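Local coordinates for oxidoreductase YdhF (Escherichia coli, PDB 1OG6), which binds NADPH as a member of the aldo/keto reductase family and may function as an oxidoreductase, at residues 216-221 and 241-246. Residues are numbered along the deposited sequence; the frame is centred on the assembly and turned at random.
Sequences RLFNDD and SIEQVV. With NAP (NADP nicotinamide-adenine-dinucleotide phosphate), chain F.
The Phe218 ring carries the NADP adenine on one face, with C6A 3.8 Å above its plane and over its centre, while CB of Leu217 lies toward the rim of the opposite face. At the ring edge, near its plane, sits CG of Glu243, and CD1 of Ile242 approaches CD2 of Phe218 obliquely at 4.2 Å. This is the adenine end of the cofactor site in the TIM barrel of an aldo/keto reductase, where the short helix 216-219 faces the start of helix 242-251. Extended beyond CG, the Glu243 chain crosses the Phe218 side chain at about a right angle; its carboxylate, turned 88° from the ring plane, reaches the adenine amino group. The same residue thus borders the ring and gives the base a polar partner. With an alanine in place of Phe218, the adenine would probably lose its aromatic platform and CG of Glu243 the ring edge beside it. Deeper in, Leu217 CD2 meets Val246 CG2 at 3.9 Å; Leu230 of helix 224-237 also touches Ile242 and Val246. On the cofactor side, N6A of NADP donates a weak hydrogen bond to OE1 of Glu243, 2.6 Å long but bent to 118° at the hydrogen.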
loop_
_atom_site.group_PDB
_atom_site.type_symbol
_atom_site.label_atom_id
_atom_site.label_comp_id
_atom_site.label_asym_id
_atom_site.label_seq_id
_atom_site.Cartn_x
_atom_site.Cartn_y
_atom_site.Cartn_z
ATOM N N ARG C 216 15.936 -14.527 21.043
ATOM C CA ARG C 216 17.057 -14.864 20.181
ATOM C C ARG C 216 17.922 -13.637 19.908
ATOM O O ARG C 216 18.652 -13.577 18.921
ATOM C CB ARG C 216 16.565 -15.475 18.862
ATOM C CG ARG C 216 15.994 -14.494 17.852
ATOM C CD ARG C 216 15.702 -15.210 16.535
ATOM N NE ARG C 216 15.482 -14.291 15.420
ATOM C CZ ARG C 216 14.450 -13.456 15.323
ATOM N NH1 ARG C 216 13.531 -13.422 16.281
ATOM N NH2 ARG C 216 14.334 -12.655 14.267
ATOM N N LEU C 217 17.832 -12.655 20.795
ATOM C CA LEU C 217 18.620 -11.440 20.659
ATOM C C LEU C 217 19.949 -11.662 21.364
ATOM O O LEU C 217 20.987 -11.168 20.926
ATOM C CB LEU C 217 17.896 -10.254 21.308
ATOM C CG LEU C 217 18.656 -8.925 21.373
ATOM C CD1 LEU C 217 18.724 -8.312 19.981
ATOM C CD2 LEU C 217 17.966 -7.977 22.344
ATOM N N PHE C 218 19.905 -12.421 22.456
ATOM C CA PHE C 218 21.098 -12.702 23.249
ATOM C C PHE C 218 21.748 -14.020 22.854
ATOM O O PHE C 218 22.890 -14.296 23.231
ATOM C CB PHE C 218 20.749 -12.760 24.742
ATOM C CG PHE C 218 19.557 -11.925 25.129
ATOM C CD1 PHE C 218 18.264 -12.348 24.826
ATOM C CD2 PHE C 218 19.726 -10.716 25.798
ATOM C CE1 PHE C 218 17.157 -11.579 25.184
ATOM C CE2 PHE C 218 18.628 -9.944 26.160
ATOM C CZ PHE C 218 17.339 -10.376 25.852
ATOM N N ASN C 219 21.016 -14.830 22.094
ATOM C CA ASN C 219 21.503 -16.135 21.666
ATOM C C ASN C 219 21.931 -16.191 20.202
ATOM O O ASN C 219 23.013 -16.685 19.892
ATOM C CB ASN C 219 20.431 -17.195 21.939
ATOM C CG ASN C 219 20.095 -17.317 23.423
ATOM O OD1 ASN C 219 20.950 -17.677 24.238
ATOM N ND2 ASN C 219 18.847 -17.012 23.780
ATOM N N ASP C 220 21.088 -15.693 19.304
ATOM C CA ASP C 220 21.417 -15.703 17.883
ATOM C C ASP C 220 22.777 -15.051 17.669
ATOM O O ASP C 220 22.998 -13.918 18.094
ATOM C CB ASP C 220 20.363 -14.943 17.081
ATOM C CG ASP C 220 19.796 -15.766 15.944
ATOM O OD1 ASP C 220 20.581 -16.472 15.272
ATOM O OD2 ASP C 220 18.568 -15.703 15.714
ATOM N N ASP C 221 23.677 -15.767 16.999
ATOM C CA ASP C 221 25.027 -15.272 16.737
ATOM C C ASP C 221 25.151 -14.342 15.532
ATOM O O ASP C 221 26.252 -13.982 15.127
ATOM C CB ASP C 221 25.988 -16.456 16.588
ATOM C CG ASP C 221 25.483 -17.506 15.615
ATOM O OD1 ASP C 221 24.258 -17.760 15.587
ATOM O OD2 ASP C 221 26.316 -18.094 14.889
ATOM N N SER C 241 20.784 -3.010 31.247
ATOM C CA SER C 241 20.926 -4.107 30.312
ATOM C C SER C 241 20.634 -3.658 28.898
ATOM O O SER C 241 19.882 -2.711 28.685
ATOM C CB SER C 241 19.966 -5.220 30.697
ATOM O OG SER C 241 18.675 -4.687 30.946
ATOM N N ILE C 242 21.229 -4.338 27.926
ATOM C CA ILE C 242 20.985 -3.987 26.539
ATOM C C ILE C 242 19.488 -4.117 26.276
ATOM O O ILE C 242 18.924 -3.400 25.460
ATOM C CB ILE C 242 21.770 -4.909 25.576
ATOM C CG1 ILE C 242 21.497 -6.369 25.913
ATOM C CG2 ILE C 242 23.258 -4.619 25.675
ATOM C CD1 ILE C 242 22.155 -7.334 24.966
ATOM N N GLU C 243 18.851 -5.026 27.001
ATOM C CA GLU C 243 17.422 -5.267 26.876
ATOM C C GLU C 243 16.654 -3.986 27.131
ATOM O O GLU C 243 15.650 -3.733 26.481
ATOM C CB GLU C 243 17.013 -6.326 27.884
ATOM C CG GLU C 243 18.104 -7.353 28.059
ATOM C CD GLU C 243 18.068 -8.050 29.399
ATOM O OE1 GLU C 243 19.072 -8.722 29.734
ATOM O OE2 GLU C 243 17.045 -7.937 30.113
ATOM N N GLN C 244 17.127 -3.185 28.085
ATOM C CA GLN C 244 16.481 -1.920 28.424
ATOM C C GLN C 244 16.690 -0.919 27.314
ATOM O O GLN C 244 15.833 -0.071 27.075
ATOM C CB GLN C 244 17.060 -1.323 29.697
ATOM C CG GLN C 244 16.687 -2.027 30.960
ATOM C CD GLN C 244 17.285 -1.340 32.172
ATOM O OE1 GLN C 244 16.907 -0.219 32.516
ATOM N NE2 GLN C 244 18.239 -2.005 32.820
ATOM N N VAL C 245 17.847 -0.997 26.660
ATOM C CA VAL C 245 18.152 -0.091 25.559
ATOM C C VAL C 245 17.190 -0.422 24.413
ATOM O O VAL C 245 16.726 0.465 23.699
ATOM C CB VAL C 245 19.615 -0.254 25.098
ATOM C CG1 VAL C 245 19.932 0.725 24.011
ATOM C CG2 VAL C 245 20.542 -0.031 26.257
ATOM N N VAL C 246 16.873 -1.704 24.259
ATOM C CA VAL C 246 15.953 -2.135 23.224
ATOM C C VAL C 246 14.541 -1.709 23.606
ATOM O O VAL C 246 13.850 -1.075 22.821
ATOM C CB VAL C 246 15.986 -3.658 23.057
ATOM C CG1 VAL C 246 15.139 -4.069 21.888
ATOM C CG2 VAL C 246 17.400 -4.120 22.848
HETATM P PA NAP F . 10.235 -11.269 24.051
HETATM O O1A NAP F . 11.115 -11.199 22.951
HETATM O O2A NAP F . 9.857 -10.119 24.960
HETATM O O5B NAP F . 10.724 -12.419 25.058
HETATM C C5B NAP F . 12.126 -12.446 25.402
HETATM C C4B NAP F . 12.411 -13.948 25.747
HETATM O O4B NAP F . 13.858 -13.932 26.057
HETATM C C3B NAP F . 11.756 -14.461 27.056
HETATM O O3B NAP F . 11.297 -15.775 26.760
HETATM C C2B NAP F . 12.836 -14.488 28.120
HETATM O O2B NAP F . 12.842 -15.682 28.899
HETATM C C1B NAP F . 14.184 -14.353 27.352
HETATM N N9A NAP F . 15.039 -13.373 28.005
HETATM C C8A NAP F . 14.764 -12.131 28.548
HETATM N N7A NAP F . 15.813 -11.518 29.064
HETATM C C5A NAP F . 16.844 -12.423 28.842
HETATM C C6A NAP F . 18.208 -12.335 29.171
HETATM N N6A NAP F . 18.830 -11.316 29.796
HETATM N N1A NAP F . 19.023 -13.425 28.814
HETATM N N3A NAP F . 17.146 -14.658 27.821
HETATM C C4A NAP F . 16.363 -13.572 28.185
HETATM O O3 NAP F . 8.839 -11.819 23.531
HETATM P PN NAP F . 8.225 -13.269 23.480
HETATM O O1N NAP F . 8.064 -14.009 22.223
HETATM O O2N NAP F . 7.429 -13.559 24.712
HETATM O O5D NAP F . 6.925 -12.529 22.851
HETATM C C5D NAP F . 6.366 -11.258 23.368
HETATM C C4D NAP F . 4.933 -11.425 23.848
HETATM O O4D NAP F . 3.949 -11.107 22.829
HETATM C C3D NAP F . 4.512 -12.819 24.439
HETATM O O3D NAP F . 4.611 -12.846 25.868
HETATM O O2D NAP F . 2.064 -12.903 24.902
HETATM C C1D NAP F . 2.885 -12.109 22.799
HETATM N N1N NAP F . 2.825 -12.713 21.415
HETATM C C2N NAP F . 1.865 -12.282 20.463
HETATM C C3N NAP F . 1.834 -12.895 19.209
HETATM C C7N NAP F . 0.794 -12.426 18.183
HETATM O O7N NAP F . 0.804 -12.987 17.118
HETATM N N7N NAP F . -0.052 -11.469 18.456
HETATM C C4N NAP F . 2.768 -13.972 18.859
HETATM C C5N NAP F . 3.720 -14.375 19.840
HETATM C C6N NAP F . 3.768 -13.762 21.127
HETATM P P2B NAP F . 13.167 -15.728 30.484
HETATM O O1X NAP F . 12.330 -15.174 31.632
HETATM O O2X NAP F . 14.140 -16.858 30.725
HETATM O O3X NAP F . 11.981 -16.665 30.412
#